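Local coordinates for DUF5012 domain-containing protein (Bacteroides thetaiotaomicron, PDB 5FQ8) that is of unknown function but, as a predicted lipoprotein with an Ig-like domain, associates with an outer membrane protein, OMP121, at residues Y13-E18 with A40-E45; V26-Q31 with A88-S93; V51-S56 with L67-Y72; E104-T109 with D207-Q212. All coordinates share one frame; numbering follows the deposited sequence.

Contact 1: residues Y13-E18 with A40-E45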
loop_
_atom_site.group_PDB
_atom_site.type_symbol
_atom_site.label_atom_id
_atom_site.label_comp_id
_atom_site.label_asym_id
_atom_site.label_seq_id
_atom_site.Cartn_x
_atom_site.Cartn_y
_atom_site.Cartn_z
ATOM N N TYR G 13 -24.314 5.429 41.798
ATOM C CA TYR G 13 -22.939 5.337 42.268
ATOM C C TYR G 13 -22.848 4.243 43.321
ATOM O O TYR G 13 -23.341 4.407 44.436
ATOM C CB TYR G 13 -22.476 6.686 42.812
ATOM C CG TYR G 13 -22.403 7.755 41.753
ATOM C CD1 TYR G 13 -23.518 8.510 41.428
ATOM C CD2 TYR G 13 -21.221 8.001 41.068
ATOM C CE1 TYR G 13 -23.460 9.475 40.458
ATOM C CE2 TYR G 13 -21.154 8.968 40.097
ATOM C CZ TYR G 13 -22.276 9.702 39.795
ATOM O OH TYR G 13 -22.207 10.667 38.822
ATOM N N PHE G 14 -22.187 3.146 42.979
ATOM C CA PHE G 14 -22.252 1.959 43.809
ATOM C C PHE G 14 -21.434 2.120 45.082
ATOM O O PHE G 14 -20.684 3.078 45.261
ATOM C CB PHE G 14 -21.763 0.747 43.031
ATOM C CG PHE G 14 -22.741 0.256 42.030
ATOM C CD1 PHE G 14 -24.042 0.023 42.390
ATOM C CD2 PHE G 14 -22.366 0.047 40.721
ATOM C CE1 PHE G 14 -24.949 -0.427 41.468
ATOM C CE2 PHE G 14 -23.263 -0.398 39.798
ATOM C CZ PHE G 14 -24.557 -0.640 40.169
ATOM N N VAL G 15 -21.595 1.151 45.975
ATOM C CA VAL G 15 -20.910 1.100 47.259
ATOM C C VAL G 15 -19.804 0.061 47.191
ATOM O O VAL G 15 -19.974 -0.999 46.585
ATOM C CB VAL G 15 -21.897 0.767 48.392
ATOM C CG1 VAL G 15 -21.156 0.327 49.634
ATOM C CG2 VAL G 15 -22.767 1.963 48.698
ATOM N N THR G 16 -18.668 0.365 47.801
ATOM C CA THR G 16 -17.586 -0.591 47.954
ATOM C C THR G 16 -17.552 -1.070 49.396
ATOM O O THR G 16 -17.667 -0.263 50.319
ATOM C CB THR G 16 -16.256 0.049 47.564
ATOM O OG1 THR G 16 -16.199 0.186 46.142
ATOM C CG2 THR G 16 -15.086 -0.793 48.047
ATOM N N LEU G 17 -17.416 -2.381 49.589
ATOM C CA LEU G 17 -17.384 -2.964 50.928
ATOM C C LEU G 17 -16.242 -3.965 51.022
ATOM O O LEU G 17 -16.178 -4.912 50.233
ATOM C CB LEU G 17 -18.714 -3.629 51.274
ATOM C CG LEU G 17 -18.837 -4.162 52.699
ATOM C CD1 LEU G 17 -18.587 -3.063 53.692
ATOM C CD2 LEU G 17 -20.204 -4.754 52.930
ATOM N N GLU G 18 -15.354 -3.754 51.991
ATOM C CA GLU G 18 -14.182 -4.589 52.213
ATOM C C GLU G 18 -14.246 -5.197 53.603
ATOM O O GLU G 18 -14.433 -4.481 54.589
ATOM C CB GLU G 18 -12.891 -3.782 52.086
ATOM C CG GLU G 18 -12.735 -3.031 50.792
ATOM C CD GLU G 18 -11.776 -1.875 50.911
ATOM O OE1 GLU G 18 -11.297 -1.619 52.034
ATOM O OE2 GLU G 18 -11.504 -1.223 49.882
ATOM N N ALA G 40 -16.307 0.555 54.309
ATOM C CA ALA G 40 -17.296 0.781 53.264
ATOM C C ALA G 40 -17.132 2.181 52.700
ATOM O O ALA G 40 -17.072 3.158 53.450
ATOM C CB ALA G 40 -18.723 0.589 53.784
ATOM N N GLU G 41 -17.086 2.273 51.378
ATOM C CA GLU G 41 -16.853 3.524 50.682
ATOM C C GLU G 41 -17.956 3.757 49.666
ATOM O O GLU G 41 -18.490 2.811 49.078
ATOM C CB GLU G 41 -15.500 3.501 49.971
ATOM C CG GLU G 41 -14.911 4.850 49.635
ATOM C CD GLU G 41 -13.613 4.715 48.882
ATOM O OE1 GLU G 41 -13.650 4.287 47.709
ATOM O OE2 GLU G 41 -12.555 5.014 49.469
ATOM N N MET G 42 -18.286 5.025 49.448
ATOM C CA MET G 42 -19.233 5.372 48.396
ATOM C C MET G 42 -18.855 6.724 47.822
ATOM O O MET G 42 -18.865 7.728 48.538
ATOM C CB MET G 42 -20.660 5.390 48.914
ATOM C CG MET G 42 -21.651 5.778 47.857
ATOM S SD MET G 42 -23.304 5.888 48.516
ATOM C CE MET G 42 -23.147 7.217 49.690
ATOM N N ASN G 43 -18.532 6.736 46.532
ATOM C CA ASN G 43 -18.049 7.927 45.851
ATOM C C ASN G 43 -16.907 8.581 46.613
ATOM O O ASN G 43 -16.782 9.804 46.629
ATOM C CB ASN G 43 -19.175 8.928 45.616
ATOM C CG ASN G 43 -19.407 9.184 44.152
ATOM O OD1 ASN G 43 -18.523 8.949 43.329
ATOM N ND2 ASN G 43 -20.594 9.663 43.809
ATOM N N GLY G 44 -16.074 7.766 47.260
ATOM C CA GLY G 44 -14.951 8.258 48.022
ATOM C C GLY G 44 -15.270 8.729 49.419
ATOM O O GLY G 44 -14.351 8.868 50.230
ATOM N N GLU G 45 -16.532 9.003 49.732
ATOM C CA GLU G 45 -16.889 9.309 51.108
ATOM C C GLU G 45 -16.930 8.020 51.920
ATOM O O GLU G 45 -17.291 6.955 51.411
ATOM C CB GLU G 45 -18.233 10.033 51.167
#
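Met-42 lies against Val-15 where two antiparallel strands run side by side, and its side chain can be followed outward. CB stands 4.0 Å from CG2 of Val-15. CG then passes near the main chain of the other strand, 3.9 Å from O of Phe-14, and SD returns to the same methyl, 4.0 Å from Val-15 CG2. CG is anti to the backbone N (chi1 179°), and a turn at chi3 (63°) carries CE away, 5.4 Å from Val-15 CG2. Leu-17 and Ala-40 share this face, CD1 of the leucine resting 3.7 Å from CB of the alanine. Thr-16 and Glu-41 point to the other face and form the hydrogen-bonded pair: Thr-16 N gives a nearly straight bond of 2.8 Å to Glu-41 O, and Glu-41 N returns one to Thr-16 O. Beyond them a type I' turn from Met-42 to Glu-45 reverses the chain toward the short strand 45-46, and Asn-43 in that turn sets its ND2 over one face of the Tyr-13 ring, 3.2 Å above the plane and offset toward the rim. Tyr-13 also pairs with a strand of the OMP121 chain, extending the sheet across the interface. The chemistry is thus divided: reciprocal main-chain bonds fix the pairing, one face is apolar, with Val-15 and Ala-40 buried, and the end at Tyr-13 joins OMP121 through its backbone.

Contact 2: residues V26-Q31 with A88-S93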
loop_
_atom_site.group_PDB
_atom_site.type_symbol
_atom_site.label_atom_id
_atom_site.label_comp_id
_atom_site.label_asym_id
_atom_site.label_seq_id
_atom_site.Cartn_x
_atom_site.Cartn_y
_atom_site.Cartn_z
ATOM N N VAL G 26 -13.304 -19.212 64.876
ATOM C CA VAL G 26 -13.684 -20.236 65.835
ATOM C C VAL G 26 -13.291 -19.758 67.219
ATOM O O VAL G 26 -12.108 -19.520 67.487
ATOM C CB VAL G 26 -13.042 -21.588 65.511
ATOM C CG1 VAL G 26 -13.357 -22.573 66.603
ATOM C CG2 VAL G 26 -13.554 -22.098 64.184
ATOM N N LEU G 27 -14.281 -19.615 68.089
ATOM C CA LEU G 27 -14.081 -19.154 69.451
ATOM C C LEU G 27 -14.579 -20.217 70.417
ATOM O O LEU G 27 -15.443 -21.026 70.079
ATOM C CB LEU G 27 -14.824 -17.844 69.716
ATOM C CG LEU G 27 -14.688 -16.658 68.768
ATOM C CD1 LEU G 27 -15.755 -15.654 69.112
ATOM C CD2 LEU G 27 -13.332 -16.033 68.900
ATOM N N GLU G 28 -14.035 -20.208 71.627
ATOM C CA GLU G 28 -14.450 -21.163 72.645
ATOM C C GLU G 28 -15.611 -20.600 73.451
ATOM O O GLU G 28 -15.776 -19.385 73.572
ATOM C CB GLU G 28 -13.287 -21.514 73.576
ATOM C CG GLU G 28 -12.073 -22.101 72.872
ATOM C CD GLU G 28 -11.106 -22.761 73.830
ATOM O OE1 GLU G 28 -11.554 -23.270 74.879
ATOM O OE2 GLU G 28 -9.894 -22.769 73.536
ATOM N N LYS G 29 -16.419 -21.501 73.999
ATOM C CA LYS G 29 -17.582 -21.085 74.769
ATOM C C LYS G 29 -17.158 -20.148 75.885
ATOM O O LYS G 29 -16.308 -20.492 76.709
ATOM C CB LYS G 29 -18.302 -22.300 75.340
ATOM C CG LYS G 29 -19.536 -21.964 76.164
ATOM C CD LYS G 29 -20.135 -23.221 76.787
ATOM C CE LYS G 29 -21.366 -22.925 77.623
ATOM N NZ LYS G 29 -21.279 -23.559 78.964
ATOM N N GLY G 30 -17.736 -18.955 75.894
ATOM C CA GLY G 30 -17.424 -17.942 76.868
ATOM C C GLY G 30 -16.434 -16.905 76.391
ATOM O O GLY G 30 -16.318 -15.847 77.016
ATOM N N GLN G 31 -15.728 -17.173 75.312
ATOM C CA GLN G 31 -14.741 -16.226 74.832
ATOM C C GLN G 31 -15.440 -15.145 74.019
ATOM O O GLN G 31 -16.178 -15.472 73.084
ATOM C CB GLN G 31 -13.687 -16.932 73.997
ATOM C CG GLN G 31 -12.275 -16.416 74.231
ATOM C CD GLN G 31 -11.744 -16.720 75.627
ATOM O OE1 GLN G 31 -12.324 -16.318 76.639
ATOM N NE2 GLN G 31 -10.628 -17.434 75.683
ATOM N N ALA G 88 -17.087 -23.501 70.389
ATOM C CA ALA G 88 -16.706 -24.825 70.866
ATOM C C ALA G 88 -17.554 -25.235 72.066
ATOM O O ALA G 88 -18.518 -24.565 72.437
ATOM C CB ALA G 88 -15.221 -24.852 71.196
ATOM N N ASP G 89 -17.200 -26.354 72.693
ATOM C CA ASP G 89 -17.980 -26.920 73.780
ATOM C C ASP G 89 -17.349 -26.734 75.149
ATOM O O ASP G 89 -18.007 -27.044 76.153
ATOM C CB ASP G 89 -18.199 -28.420 73.537
ATOM C CG ASP G 89 -19.161 -29.048 74.532
ATOM O OD1 ASP G 89 -20.379 -28.987 74.292
ATOM O OD2 ASP G 89 -18.692 -29.597 75.549
ATOM N N ASN G 90 -16.097 -26.260 75.208
ATOM C CA ASN G 90 -15.348 -25.959 76.431
ATOM C C ASN G 90 -14.660 -27.195 76.999
ATOM O O ASN G 90 -13.577 -27.085 77.583
ATOM C CB ASN G 90 -16.239 -25.317 77.508
ATOM C CG ASN G 90 -15.704 -23.999 77.996
ATOM O OD1 ASN G 90 -14.804 -23.416 77.392
ATOM N ND2 ASN G 90 -16.262 -23.511 79.094
ATOM N N THR G 91 -15.268 -28.365 76.816
ATOM C CA THR G 91 -14.738 -29.605 77.373
ATOM C C THR G 91 -13.413 -29.988 76.729
ATOM O O THR G 91 -13.204 -29.775 75.537
ATOM C CB THR G 91 -15.747 -30.733 77.178
ATOM O OG1 THR G 91 -16.937 -30.434 77.915
ATOM C CG2 THR G 91 -15.169 -32.059 77.651
ATOM N N ALA G 92 -12.519 -30.565 77.525
ATOM C CA ALA G 92 -11.207 -30.955 77.033
ATOM C C ALA G 92 -11.315 -32.120 76.053
ATOM O O ALA G 92 -12.286 -32.882 76.047
ATOM C CB ALA G 92 -10.291 -31.338 78.193
ATOM N N SER G 93 -10.284 -32.250 75.218
ATOM C CA SER G 93 -10.181 -33.259 74.172
ATOM C C SER G 93 -8.831 -33.109 73.483
ATOM O O SER G 93 -8.336 -31.985 73.347
ATOM C CB SER G 93 -11.314 -33.116 73.156
ATOM O OG SER G 93 -11.270 -34.147 72.195
#
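Lys-29 and Ala-88 meet where strand 24-27 ends beside the loop that leads from strand 78-87 to strand 98-102. The lysine directs its CB at the loop 88-93, and that atom comes to 3.7 Å from Ala-88 O. CG stands opposite the backbone N (chi1 -180°), and the chain stays extended until it bends at its last torsion. CB makes the closest approach, passing the Asn-90 side chain as well, and the extended chain runs on past Asp-89 O. Glu-28 approaches the same asparagine quite differently. Its side chain crosses that of Asn-90 at about a right angle, with carboxylate and amide planes 86° apart, so the two groups do not stack. The methyl of Ala-88 lies against the main chain of Leu-27 and Glu-28, its CB 4.0 Å from Glu-28 CA. A backbone bond underlies the arrangement: Ala-88 N donates to Leu-27 O at 3.0 Å, in the carbonyl plane, and with the Leu-27 to Tyr-86 bond it completes the regular parallel pairing at the end of the two strands. The chain 26-31 then leaves the sheet through a type II turn, closed by Gln-31 N on Glu-28 O at 2.8 Å, with Gly-30 at its third position. Within the loop, Asp-89 OD2 accepts a bond from Thr-91 OG1 at 3.1 Å. The contact thus rests on one main-chain bond and a buried methyl, with charged side chains at the surface round them.

Contact 3: residues V51-S56 with L67-Y72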
loop_
_atom_site.group_PDB
_atom_site.type_symbol
_atom_site.label_atom_id
_atom_site.label_comp_id
_atom_site.label_asym_id
_atom_site.label_seq_id
_atom_site.Cartn_x
_atom_site.Cartn_y
_atom_site.Cartn_z
ATOM N N VAL G 51 -22.915 0.435 57.559
ATOM C CA VAL G 51 -23.041 -0.986 57.297
ATOM C C VAL G 51 -24.026 -1.578 58.284
ATOM O O VAL G 51 -23.977 -1.287 59.483
ATOM C CB VAL G 51 -21.671 -1.676 57.395
ATOM C CG1 VAL G 51 -21.811 -3.172 57.212
ATOM C CG2 VAL G 51 -20.696 -1.099 56.373
ATOM N N GLN G 52 -24.941 -2.387 57.783
ATOM C CA GLN G 52 -25.850 -3.135 58.628
ATOM C C GLN G 52 -25.315 -4.549 58.789
ATOM O O GLN G 52 -24.653 -5.081 57.895
ATOM C CB GLN G 52 -27.262 -3.158 58.032
ATOM C CG GLN G 52 -27.873 -1.773 57.804
ATOM C CD GLN G 52 -29.127 -1.788 56.929
ATOM O OE1 GLN G 52 -29.691 -2.845 56.641
ATOM N NE2 GLN G 52 -29.564 -0.603 56.501
ATOM N N ILE G 53 -25.577 -5.146 59.950
ATOM C CA ILE G 53 -25.147 -6.508 60.243
ATOM C C ILE G 53 -26.334 -7.310 60.742
ATOM O O ILE G 53 -26.907 -6.981 61.785
ATOM C CB ILE G 53 -24.025 -6.548 61.284
ATOM C CG1 ILE G 53 -22.889 -5.630 60.876
ATOM C CG2 ILE G 53 -23.496 -7.945 61.406
ATOM C CD1 ILE G 53 -21.850 -5.502 61.939
ATOM N N LYS G 54 -26.682 -8.373 60.022
ATOM C CA LYS G 54 -27.758 -9.272 60.427
ATOM C C LYS G 54 -27.168 -10.552 61.004
ATOM O O LYS G 54 -26.296 -11.174 60.391
ATOM C CB LYS G 54 -28.686 -9.582 59.249
ATOM C CG LYS G 54 -29.601 -8.409 58.860
ATOM C CD LYS G 54 -30.304 -8.616 57.515
ATOM C CE LYS G 54 -31.226 -7.441 57.166
ATOM N NZ LYS G 54 -32.298 -7.254 58.180
ATOM N N GLY G 55 -27.632 -10.922 62.190
ATOM C CA GLY G 55 -27.143 -12.079 62.909
ATOM C C GLY G 55 -26.584 -11.698 64.264
ATOM O O GLY G 55 -26.347 -10.533 64.568
ATOM N N SER G 56 -26.389 -12.721 65.089
ATOM C CA SER G 56 -25.780 -12.522 66.400
ATOM C C SER G 56 -24.983 -13.753 66.783
ATOM O O SER G 56 -25.291 -14.868 66.358
ATOM C CB SER G 56 -26.805 -12.237 67.499
ATOM O OG SER G 56 -26.203 -12.351 68.778
ATOM N N LEU G 67 -23.080 -14.082 60.416
ATOM C CA LEU G 67 -23.296 -12.644 60.412
ATOM C C LEU G 67 -23.211 -12.149 58.982
ATOM O O LEU G 67 -22.285 -12.512 58.256
ATOM C CB LEU G 67 -22.266 -11.930 61.273
ATOM C CG LEU G 67 -22.124 -12.357 62.726
ATOM C CD1 LEU G 67 -20.670 -12.296 63.122
ATOM C CD2 LEU G 67 -22.932 -11.449 63.607
ATOM N N VAL G 68 -24.177 -11.336 58.575
ATOM C CA VAL G 68 -24.225 -10.795 57.221
ATOM C C VAL G 68 -23.979 -9.297 57.292
ATOM O O VAL G 68 -24.706 -8.571 57.976
ATOM C CB VAL G 68 -25.557 -11.112 56.532
ATOM C CG1 VAL G 68 -25.643 -10.385 55.209
ATOM C CG2 VAL G 68 -25.659 -12.589 56.303
ATOM N N TYR G 69 -22.947 -8.844 56.594
ATOM C CA TYR G 69 -22.577 -7.439 56.539
ATOM C C TYR G 69 -23.039 -6.855 55.216
ATOM O O TYR G 69 -22.834 -7.461 54.160
ATOM C CB TYR G 69 -21.065 -7.266 56.668
ATOM C CG TYR G 69 -20.454 -7.746 57.950
ATOM C CD1 TYR G 69 -20.183 -9.086 58.151
ATOM C CD2 TYR G 69 -20.100 -6.855 58.945
ATOM C CE1 TYR G 69 -19.601 -9.524 59.309
ATOM C CE2 TYR G 69 -19.519 -7.290 60.101
ATOM C CZ TYR G 69 -19.276 -8.623 60.276
ATOM O OH TYR G 69 -18.698 -9.050 61.435
ATOM N N ALA G 70 -23.640 -5.673 55.265
ATOM C CA ALA G 70 -24.127 -5.067 54.036
ATOM C C ALA G 70 -24.127 -3.552 54.149
ATOM O O ALA G 70 -24.345 -2.985 55.222
ATOM C CB ALA G 70 -25.533 -5.566 53.693
ATOM N N ALA G 71 -23.887 -2.908 53.027
ATOM C CA ALA G 71 -23.977 -1.467 52.914
ATOM C C ALA G 71 -24.806 -1.155 51.687
ATOM O O ALA G 71 -24.785 -1.901 50.708
ATOM C CB ALA G 71 -22.604 -0.820 52.802
ATOM N N TYR G 72 -25.537 -0.052 51.737
ATOM C CA TYR G 72 -26.560 0.200 50.740
ATOM C C TYR G 72 -26.328 1.510 50.004
ATOM O O TYR G 72 -25.812 2.483 50.555
ATOM C CB TYR G 72 -27.941 0.200 51.373
ATOM C CG TYR G 72 -28.399 -1.166 51.837
ATOM C CD1 TYR G 72 -28.929 -2.078 50.936
ATOM C CD2 TYR G 72 -28.308 -1.538 53.170
ATOM C CE1 TYR G 72 -29.351 -3.320 51.346
ATOM C CE2 TYR G 72 -28.727 -2.781 53.584
ATOM C CZ TYR G 72 -29.246 -3.668 52.667
ATOM O OH TYR G 72 -29.670 -4.911 53.065
#
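Ala-70 O is approached from two neighbouring residues: Gln-52 N donates to it at 2.7 Å, nearly along the C=O axis, and Val-51 CA makes a CA-H...O contact with it at 3.2 Å. Ala-70 N answers by donating to Gln-52 O. Two residues along, Lys-54 and Val-68 exchange the same pair of bonds between their backbone N and O atoms, at 2.8 to 2.9 Å. Between these hydrogen-bonded pairs sits the non-hydrogen-bonded pair Ile-53 and Tyr-69, whose side chains lie alongside each other and point the same way. Ile-53 CD1 reaches 3.5 Å from CE2 of the tyrosine, and its CG2 lies over one face of that ring, offset toward the rim; Val-51 CG1 is at the ring edge. Strands 52-54 and 63-72 form a hairpin, and 52-54 is an outermost strand of the mixed four-stranded sheet of the Ig-like domain. Tyr-69 looks inward from it, its OH hydrogen-bonded to Glu-35 and its ring stacked with Phe-81. On the other face Gln-52 crosses Tyr-72 at about a right angle, amide and ring planes 46° apart. Because its CG is anti to the carbonyl carbon (chi1 -58°) and the chain beyond is extended, OE1 arrives at the ring edge, 3.2 Å from Tyr-72 CE2. At the far end Leu-67 turns CD2 toward the main chain of Gly-55, 3.7 Å from its O.

Contact 4: residues E104-T109 with D207-Q212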
loop_
_atom_site.group_PDB
_atom_site.type_symbol
_atom_site.label_atom_id
_atom_site.label_comp_id
_atom_site.label_asym_id
_atom_site.label_seq_id
_atom_site.Cartn_x
_atom_site.Cartn_y
_atom_site.Cartn_z
ATOM N N GLU G 104 0.385 -32.103 53.850
ATOM C CA GLU G 104 1.223 -32.357 52.685
ATOM C C GLU G 104 0.695 -33.511 51.843
ATOM O O GLU G 104 0.578 -33.390 50.618
ATOM C CB GLU G 104 2.656 -32.634 53.127
ATOM C CG GLU G 104 3.623 -31.512 52.815
ATOM C CD GLU G 104 3.918 -31.393 51.335
ATOM O OE1 GLU G 104 3.811 -32.411 50.620
ATOM O OE2 GLU G 104 4.256 -30.280 50.882
ATOM N N GLY G 105 0.354 -34.628 52.475
ATOM C CA GLY G 105 0.028 -35.819 51.718
ATOM C C GLY G 105 -1.447 -36.127 51.573
ATOM O O GLY G 105 -1.944 -37.080 52.175
ATOM N N SER G 106 -2.158 -35.344 50.771
ATOM C CA SER G 106 -3.562 -35.601 50.487
ATOM C C SER G 106 -3.757 -35.736 48.986
ATOM O O SER G 106 -3.297 -34.888 48.212
ATOM C CB SER G 106 -4.451 -34.496 51.050
ATOM O OG SER G 106 -4.206 -34.335 52.438
ATOM N N LYS G 107 -4.456 -36.794 48.588
ATOM C CA LYS G 107 -4.486 -37.218 47.200
ATOM C C LYS G 107 -5.806 -37.915 46.911
ATOM O O LYS G 107 -6.561 -38.275 47.818
ATOM C CB LYS G 107 -3.318 -38.159 46.905
ATOM C CG LYS G 107 -2.483 -37.794 45.702
ATOM C CD LYS G 107 -1.112 -38.442 45.788
ATOM C CE LYS G 107 -0.354 -37.952 47.011
ATOM N NZ LYS G 107 -0.446 -36.471 47.137
ATOM N N ARG G 108 -6.074 -38.108 45.624
ATOM C CA ARG G 108 -7.148 -38.986 45.195
ATOM C C ARG G 108 -6.776 -40.434 45.509
ATOM O O ARG G 108 -5.750 -40.724 46.131
ATOM C CB ARG G 108 -7.405 -38.811 43.702
ATOM C CG ARG G 108 -8.752 -38.253 43.275
ATOM C CD ARG G 108 -8.659 -37.891 41.793
ATOM N NE ARG G 108 -9.943 -37.717 41.129
ATOM C CZ ARG G 108 -10.576 -38.690 40.483
ATOM N NH1 ARG G 108 -10.037 -39.898 40.435
ATOM N NH2 ARG G 108 -11.741 -38.458 39.895
ATOM N N THR G 109 -7.617 -41.362 45.065
ATOM C CA THR G 109 -7.302 -42.780 45.197
ATOM C C THR G 109 -8.040 -43.585 44.133
ATOM O O THR G 109 -7.533 -44.600 43.647
ATOM C CB THR G 109 -7.646 -43.280 46.603
ATOM O OG1 THR G 109 -6.974 -42.473 47.577
ATOM C CG2 THR G 109 -7.219 -44.728 46.783
ATOM N N ASP G 207 -7.455 -39.483 50.460
ATOM C CA ASP G 207 -6.608 -39.864 51.590
ATOM C C ASP G 207 -6.045 -38.618 52.279
ATOM O O ASP G 207 -4.846 -38.371 52.330
ATOM C CB ASP G 207 -5.494 -40.798 51.122
ATOM C CG ASP G 207 -4.547 -40.135 50.135
ATOM O OD1 ASP G 207 -4.815 -38.986 49.719
ATOM O OD2 ASP G 207 -3.529 -40.767 49.784
ATOM N N ILE G 208 -6.924 -37.810 52.852
ATOM C CA ILE G 208 -6.498 -36.490 53.292
ATOM C C ILE G 208 -6.086 -36.504 54.754
ATOM O O ILE G 208 -6.311 -37.484 55.476
ATOM C CB ILE G 208 -7.601 -35.447 53.038
ATOM C CG1 ILE G 208 -8.617 -35.449 54.170
ATOM C CG2 ILE G 208 -8.319 -35.734 51.728
ATOM C CD1 ILE G 208 -9.703 -34.452 53.945
ATOM N N ILE G 209 -5.476 -35.409 55.191
ATOM C CA ILE G 209 -4.995 -35.270 56.556
ATOM C C ILE G 209 -4.863 -33.780 56.835
ATOM O O ILE G 209 -4.514 -32.998 55.946
ATOM C CB ILE G 209 -3.664 -36.036 56.748
ATOM C CG1 ILE G 209 -3.318 -36.170 58.227
ATOM C CG2 ILE G 209 -2.540 -35.363 55.981
ATOM C CD1 ILE G 209 -2.287 -37.241 58.499
ATOM N N VAL G 210 -5.178 -33.381 58.067
ATOM C CA VAL G 210 -5.320 -31.968 58.397
ATOM C C VAL G 210 -4.459 -31.602 59.598
ATOM O O VAL G 210 -4.201 -32.421 60.485
ATOM C CB VAL G 210 -6.793 -31.597 58.664
ATOM C CG1 VAL G 210 -7.666 -32.061 57.512
ATOM C CG2 VAL G 210 -7.265 -32.197 59.975
ATOM N N LYS G 211 -4.030 -30.340 59.619
ATOM C CA LYS G 211 -3.187 -29.788 60.672
ATOM C C LYS G 211 -3.440 -28.289 60.759
ATOM O O LYS G 211 -3.784 -27.649 59.763
ATOM C CB LYS G 211 -1.702 -30.057 60.403
ATOM C CG LYS G 211 -0.748 -29.289 61.307
ATOM C CD LYS G 211 0.684 -29.388 60.837
ATOM C CE LYS G 211 1.235 -30.763 61.119
ATOM N NZ LYS G 211 0.984 -31.126 62.539
ATOM N N GLN G 212 -3.273 -27.737 61.956
ATOM C CA GLN G 212 -3.422 -26.304 62.158
ATOM C C GLN G 212 -2.221 -25.513 61.658
ATOM O O GLN G 212 -1.438 -25.989 60.834
ATOM C CB GLN G 212 -3.660 -26.006 63.630
ATOM C CG GLN G 212 -5.112 -25.810 63.956
ATOM C CD GLN G 212 -5.445 -26.215 65.359
ATOM O OE1 GLN G 212 -4.749 -27.023 65.961
ATOM N NE2 GLN G 212 -6.513 -25.651 65.897
ATOM O OXT GLN G 212 -2.021 -24.367 62.064
#
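The flat carboxylate of Asp-207 turns one oxygen, OD1, to the main chain of Lys-107, its plane nearly upright to that of the Lys-107 carbonyl. OD1 points in between N and O of Lys-107, while OD2 stands off near the side chain, 3.9 Å from Lys-107 CB. The aspartate CG takes the crowded position between the backbone N and the carbonyl carbon (chi1 63°), which brings OD1 there. The modelled bond from Lys-107 N to OD1 is implausibly short and its exact geometry doubtful. Asp-207 N donates to Lys-107 O at 3.0 Å within the carbonyl plane. The ammonium of Lys-107 takes no direct part, NZ remaining 5.7 Å from Asp-207 OD1. Ser-106 works at the next step of the chain: its OG, a side-chain atom, accepts the N-H of Ile-209, N to OG 3.2 Å in a bent bond, and its CB packs 3.8 Å from Ile-208 CB. A CA-H...O contact runs from Ser-106 CA to Asp-207 O. Strand 204-211 is irregular here, and just beyond, Ile-209 pairs its backbone with Ala-103, so the strand passes from one partner, 106-110, toward another, 98-102, within the curled antiparallel sheet of the C-terminal domain. On its other side the backbone of Ile-208 pairs with Trp-196. One backbone bond and one bent bond to a serine hydroxyl thus join the strands at this break.

In the fold
Contacts 1 and 3 are neighbours, with centres 15 Å apart, and belong to two different sheets that pack face to face in the Ig-like domain: Val-15 CG1 meets Ala-71 CB at 3.7 Å, and Ala-40 CB meets Val-51 CG2 at 3.7 Å. Contact 2 lies at the other end of that domain, its centre 25 Å from that of contact 3 although both reach the same mixed sheet; along the chain it encloses contact 3. It also begins the passage to the C-terminal domain, where contact 4 lies 26 Å away, centre to centre. Contacts 1 and 4, 41 Å apart between centres, stand on opposite sides of the chain's centre, with the OMP121 interface at contact 1.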